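Local structure of Ceg4 (Legionella pneumophila subsp. pneumophila, 6AOJ) at residues 8-13 against 101-106; 158-163 against 203-208. The protein acts as a HAD-like phosphotyrosine phosphatase effector that attenuates eukaryotic MAPK pathway activation, this chain being the N-terminal part that carries the magnesium site. All blocks are in the same frame, centred on the assembly; numbering follows the deposited sequence.

In the fold
Both contacts involve the central parallel sheet, and their centres lie about 9 Å apart. Interaction 1 pairs strands 10-14 and 103-108. Interaction 2 sets the next strand, 158-162, against helix 198-208, the last helix of this domain. Strand 10-14 touches both sides of interaction 2. Its Ile11 O lies 2.7 Å from Tyr160 N and its Phe13 N lies 2.9 Å from Tyr160 O, both probable hydrogen bonds. On the helix side, Val10 CG2 packs 3.7 Å from Met208 SD. Strands 10-14 and 158-162 lead to the magnesium site formed by Asp15, Asp17 and Asp164. The side chain of Phe13 is about 12 Å from the ion, and that of Tyr160 about 11 Å from that of Asp15.

Interaction 1: 8-13 against 101-106; sequences PKVIIF and DDVTVN
Asn106 lies alongside Phe13, and both side chains point the same way from neighbouring parallel strands. Asn106 CB sits 3.3 Å from Ile12 O and also touches Phe13 CD1. The first torsion (chi1 -64°) sets CG beside the backbone N, where it meets Phe13 CE1. The amide plane is 18° from the Phe13 ring plane. At the tip, Asn106 ND2 approaches Phe13 CE1 obliquely at 3.6 Å. Asn106 ND2 also touches Ile11 CG2 at 3.5 Å and makes a weak hydrogen bond to Ile12 O. OD1 turns to a different partner and accepts a bond from Arg148 NE. The two ends of the amide are therefore told apart, and its flip is probably fixed.

The backbones pair in the parallel pattern. Val10 N donates to Asp102 O, and Val10 O accepts from Thr104 N at 2.9 Å. Ile12 N donates to Thr104 O at 2.8 Å, and Ile12 O accepts from Asn106 N. This last bond is the most bent of the four, at 148°. Strand 10-14 is the central one of the Rossmann-like HAD sheet, and 103-108 is its neighbour on one side. Strand 10-14 runs on to Asp15 and Asp17, which bind magnesium in the DxD motif.

Val10, Ile12, Val103 and Val105 line the other face of the sheet. Ile12 CD1 reaches back to Val103 CG1 at 3.6 Å. Phe93, Phe94 and Val97 of helix 88-97 pack against this face. On the Asn106 face, water 1 links the strands: it donates to Val10 O and is hydrogen-bonded to Thr104 OG1 at 2.7 Å. Just before the strands begin, Asp102 CB lies against Pro8 O at 3.3 Å, and that buried carbonyl oxygen has no polar partner in the model.

Interaction 2: 158-163 against 203-208; sequences RVYILD and EDVREM
Met208 lays its sulfur over one face of the Arg158 guanidinium. Met208 SD stands 3.5 Å above the plane, over the centre of the group, and 3.6 Å from Arg158 NE. Met208 CE reaches back to Arg158 CB, so the thioether also follows the aliphatic part. Beside this pair, Tyr160 OH touches Asp204 CB at 3.4 Å. Val205 CG2 meets the Tyr160 ring obliquely, 4.1 Å from Tyr160 CE1.

The guanidinium is held at its edge. Arg158 NH1 gives a weak hydrogen bond to Tyr160 OH, two residues along the strand. Arg158 NH1 also donates to water 2 at 3.1 Å, and this water donates to Asp204 O at 2.9 Å. A bend at chi3 (-71°) turns the end of the arginine into this position. No direct hydrogen bond joins strand to helix. The Asp204 carboxylate is engaged by Gln200, one turn earlier in the helix.

Further out, Met208 also packs on Val10 and Pro8, and Tyr160 rests on Ile12. Helix segment 203-208 runs nearly antiparallel to strand 158-162 (169°), their axes 11.5 Å apart at closest approach. This is the last helix of the domain, covering one face of the parallel sheet in an alpha/beta fold of the HAD type.

Interaction 1: 8-13 against 101-106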
# COMPACT_ATOMS: atom_id res chain seq x y z
N PRO A 8 10.53 19.17 5.29
CA PRO A 8 9.44 19.08 4.32
C PRO A 8 8.36 18.14 4.81
O PRO A 8 8.60 17.25 5.63
CB PRO A 8 10.12 18.50 3.06
CG PRO A 8 11.59 18.59 3.31
CD PRO A 8 11.77 18.54 4.79
N LYS A 9 7.15 18.33 4.28
CA LYS A 9 6.03 17.45 4.57
C LYS A 9 5.65 16.69 3.28
O LYS A 9 5.35 17.30 2.26
CB LYS A 9 4.85 18.25 5.13
CG LYS A 9 3.51 17.51 5.16
CD LYS A 9 2.35 18.47 5.43
CE LYS A 9 1.00 17.81 5.19
NZ LYS A 9 0.66 16.82 6.25
N VAL A 10 5.68 15.36 3.35
CA VAL A 10 5.44 14.52 2.18
C VAL A 10 4.26 13.62 2.48
O VAL A 10 4.22 12.96 3.53
CB VAL A 10 6.66 13.65 1.82
CG1 VAL A 10 6.36 12.86 0.57
CG2 VAL A 10 7.89 14.51 1.63
N ILE A 11 3.32 13.54 1.54
CA ILE A 11 2.14 12.71 1.66
C ILE A 11 2.17 11.72 0.51
O ILE A 11 2.44 12.10 -0.63
CB ILE A 11 0.83 13.52 1.59
CG1 ILE A 11 0.79 14.60 2.66
CG2 ILE A 11 -0.37 12.58 1.76
CD1 ILE A 11 -0.41 15.49 2.51
N ILE A 12 1.90 10.45 0.81
CA ILE A 12 1.83 9.40 -0.20
C ILE A 12 0.41 8.84 -0.23
O ILE A 12 -0.14 8.45 0.81
CB ILE A 12 2.85 8.28 0.08
CG1 ILE A 12 4.28 8.85 0.06
CG2 ILE A 12 2.67 7.14 -0.94
CD1 ILE A 12 5.28 7.91 0.73
N PHE A 13 -0.19 8.82 -1.42
CA PHE A 13 -1.43 8.10 -1.68
C PHE A 13 -1.09 6.99 -2.64
O PHE A 13 -0.77 7.25 -3.81
CB PHE A 13 -2.50 9.00 -2.29
CG PHE A 13 -2.97 10.06 -1.36
CD1 PHE A 13 -3.86 9.76 -0.35
CD2 PHE A 13 -2.52 11.36 -1.52
CE1 PHE A 13 -4.29 10.77 0.52
CE2 PHE A 13 -2.95 12.37 -0.66
CZ PHE A 13 -3.84 12.06 0.35
N ASP A 101 8.87 10.40 10.05
CA ASP A 101 7.55 10.79 10.49
C ASP A 101 7.04 12.03 9.78
O ASP A 101 5.85 12.33 9.90
CB ASP A 101 7.53 10.96 12.01
CG ASP A 101 6.95 9.73 12.72
OD1 ASP A 101 6.27 9.90 13.75
OD2 ASP A 101 7.17 8.59 12.23
N ASP A 102 7.90 12.73 9.03
CA ASP A 102 7.44 13.78 8.13
C ASP A 102 6.94 13.23 6.80
O ASP A 102 6.64 14.02 5.89
CB ASP A 102 8.56 14.80 7.86
CG ASP A 102 8.84 15.71 9.06
OD1 ASP A 102 7.87 16.29 9.60
OD2 ASP A 102 10.02 15.84 9.44
N VAL A 103 6.86 11.90 6.66
CA VAL A 103 6.21 11.26 5.52
C VAL A 103 4.96 10.55 6.03
O VAL A 103 5.05 9.68 6.90
CB VAL A 103 7.14 10.28 4.78
CG1 VAL A 103 6.45 9.77 3.55
CG2 VAL A 103 8.45 10.93 4.39
N THR A 104 3.80 10.88 5.45
CA THR A 104 2.54 10.24 5.80
C THR A 104 2.12 9.28 4.69
O THR A 104 2.03 9.69 3.53
CB THR A 104 1.45 11.30 6.02
OG1 THR A 104 1.77 12.05 7.19
CG2 THR A 104 0.09 10.68 6.21
N VAL A 105 1.84 8.02 5.04
CA VAL A 105 1.53 6.98 4.05
C VAL A 105 0.05 6.61 4.13
O VAL A 105 -0.43 6.13 5.17
CB VAL A 105 2.40 5.73 4.25
CG1 VAL A 105 2.12 4.72 3.12
CG2 VAL A 105 3.86 6.11 4.31
N ASN A 106 -0.66 6.79 3.01
CA ASN A 106 -2.08 6.49 2.89
C ASN A 106 -2.24 5.44 1.80
O ASN A 106 -1.82 5.67 0.67
CB ASN A 106 -2.89 7.73 2.50
CG ASN A 106 -2.85 8.81 3.56
OD1 ASN A 106 -3.45 8.68 4.63
ND2 ASN A 106 -2.15 9.92 3.25
O HOH W 1 3.24 14.04 6.23

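Interaction 2: 158-163 against 203-208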
# COMPACT_ATOMS: atom_id res chain seq x y z
N ARG A 158 5.35 17.79 -1.04
CA ARG A 158 5.26 16.88 -2.16
C ARG A 158 4.15 15.87 -1.86
O ARG A 158 3.96 15.48 -0.70
CB ARG A 158 6.58 16.14 -2.42
CG ARG A 158 6.60 15.49 -3.81
CD ARG A 158 7.95 14.92 -4.15
NE ARG A 158 8.94 15.95 -4.41
CZ ARG A 158 10.22 15.70 -4.66
NH1 ARG A 158 10.65 14.43 -4.69
NH2 ARG A 158 11.07 16.69 -4.88
N VAL A 159 3.38 15.53 -2.89
CA VAL A 159 2.31 14.55 -2.78
C VAL A 159 2.54 13.47 -3.82
O VAL A 159 2.56 13.76 -5.03
CB VAL A 159 0.92 15.18 -2.96
CG1 VAL A 159 -0.15 14.08 -2.92
CG2 VAL A 159 0.69 16.27 -1.88
N TYR A 160 2.69 12.21 -3.36
CA TYR A 160 2.85 11.08 -4.28
C TYR A 160 1.50 10.45 -4.58
O TYR A 160 0.64 10.34 -3.71
CB TYR A 160 3.80 10.03 -3.66
CG TYR A 160 5.27 10.36 -3.89
CD1 TYR A 160 5.93 11.27 -3.10
CD2 TYR A 160 5.98 9.76 -4.93
CE1 TYR A 160 7.26 11.58 -3.31
CE2 TYR A 160 7.32 10.08 -5.15
CZ TYR A 160 7.95 11.00 -4.34
OH TYR A 160 9.27 11.35 -4.52
N ILE A 161 1.29 10.05 -5.84
CA ILE A 161 0.10 9.33 -6.26
C ILE A 161 0.57 8.15 -7.12
O ILE A 161 1.19 8.36 -8.17
CB ILE A 161 -0.88 10.22 -7.06
CG1 ILE A 161 -1.17 11.51 -6.28
CG2 ILE A 161 -2.18 9.47 -7.30
CD1 ILE A 161 -1.91 12.51 -7.10
N LEU A 162 0.25 6.93 -6.69
CA LEU A 162 0.66 5.71 -7.38
C LEU A 162 -0.55 4.80 -7.56
O LEU A 162 -1.22 4.47 -6.57
CB LEU A 162 1.75 4.96 -6.56
CG LEU A 162 3.03 5.77 -6.27
CD1 LEU A 162 3.05 6.39 -4.90
CD2 LEU A 162 4.30 4.96 -6.49
N ASP A 163 -0.86 4.41 -8.80
CA ASP A 163 -1.94 3.45 -8.99
C ASP A 163 -1.77 2.75 -10.34
O ASP A 163 -1.46 3.42 -11.34
CB ASP A 163 -3.31 4.14 -8.88
CG ASP A 163 -4.45 3.17 -8.54
OD1 ASP A 163 -4.56 2.10 -9.20
OD2 ASP A 163 -5.26 3.48 -7.63
N GLU A 203 14.87 7.01 -3.22
CA GLU A 203 15.95 7.99 -3.23
C GLU A 203 15.42 9.40 -3.44
O GLU A 203 15.97 10.36 -2.89
CB GLU A 203 17.00 7.64 -4.29
CG GLU A 203 17.83 6.40 -3.94
CD GLU A 203 18.47 6.44 -2.55
OE1 GLU A 203 18.29 5.47 -1.78
OE2 GLU A 203 19.18 7.43 -2.22
N ASP A 204 14.35 9.55 -4.22
CA ASP A 204 13.71 10.85 -4.38
C ASP A 204 13.19 11.36 -3.04
O ASP A 204 13.35 12.54 -2.71
CB ASP A 204 12.55 10.77 -5.39
CG ASP A 204 13.00 10.27 -6.76
OD1 ASP A 204 14.23 10.28 -7.02
OD2 ASP A 204 12.13 9.89 -7.58
N VAL A 205 12.57 10.48 -2.26
CA VAL A 205 12.08 10.86 -0.94
C VAL A 205 13.26 11.25 -0.04
O VAL A 205 13.28 12.34 0.56
CB VAL A 205 11.26 9.72 -0.32
CG1 VAL A 205 11.11 9.95 1.22
CG2 VAL A 205 9.92 9.61 -0.97
N ARG A 206 14.25 10.35 0.07
CA ARG A 206 15.41 10.63 0.92
C ARG A 206 16.09 11.94 0.54
O ARG A 206 16.67 12.61 1.40
CB ARG A 206 16.41 9.48 0.83
CG ARG A 206 15.92 8.14 1.37
CD ARG A 206 17.10 7.23 1.69
NE ARG A 206 16.69 5.99 2.34
CZ ARG A 206 17.17 4.79 2.01
NH1 ARG A 206 18.06 4.67 1.04
NH2 ARG A 206 16.76 3.70 2.66
N GLU A 207 16.05 12.32 -0.75
CA GLU A 207 16.73 13.54 -1.16
C GLU A 207 16.04 14.80 -0.64
O GLU A 207 16.70 15.83 -0.47
CB GLU A 207 16.88 13.60 -2.68
CG GLU A 207 17.01 15.02 -3.23
CD GLU A 207 17.62 15.09 -4.61
OE1 GLU A 207 18.28 16.12 -4.91
OE2 GLU A 207 17.44 14.13 -5.40
N MET A 208 14.73 14.75 -0.38
CA MET A 208 14.07 15.93 0.15
C MET A 208 14.53 16.29 1.55
O MET A 208 14.35 17.43 1.98
CB MET A 208 12.56 15.73 0.16
CG MET A 208 11.98 15.47 -1.20
SD MET A 208 10.19 15.56 -1.09
CE MET A 208 9.97 17.28 -0.67
O HOH W 2 13.71 14.60 -4.67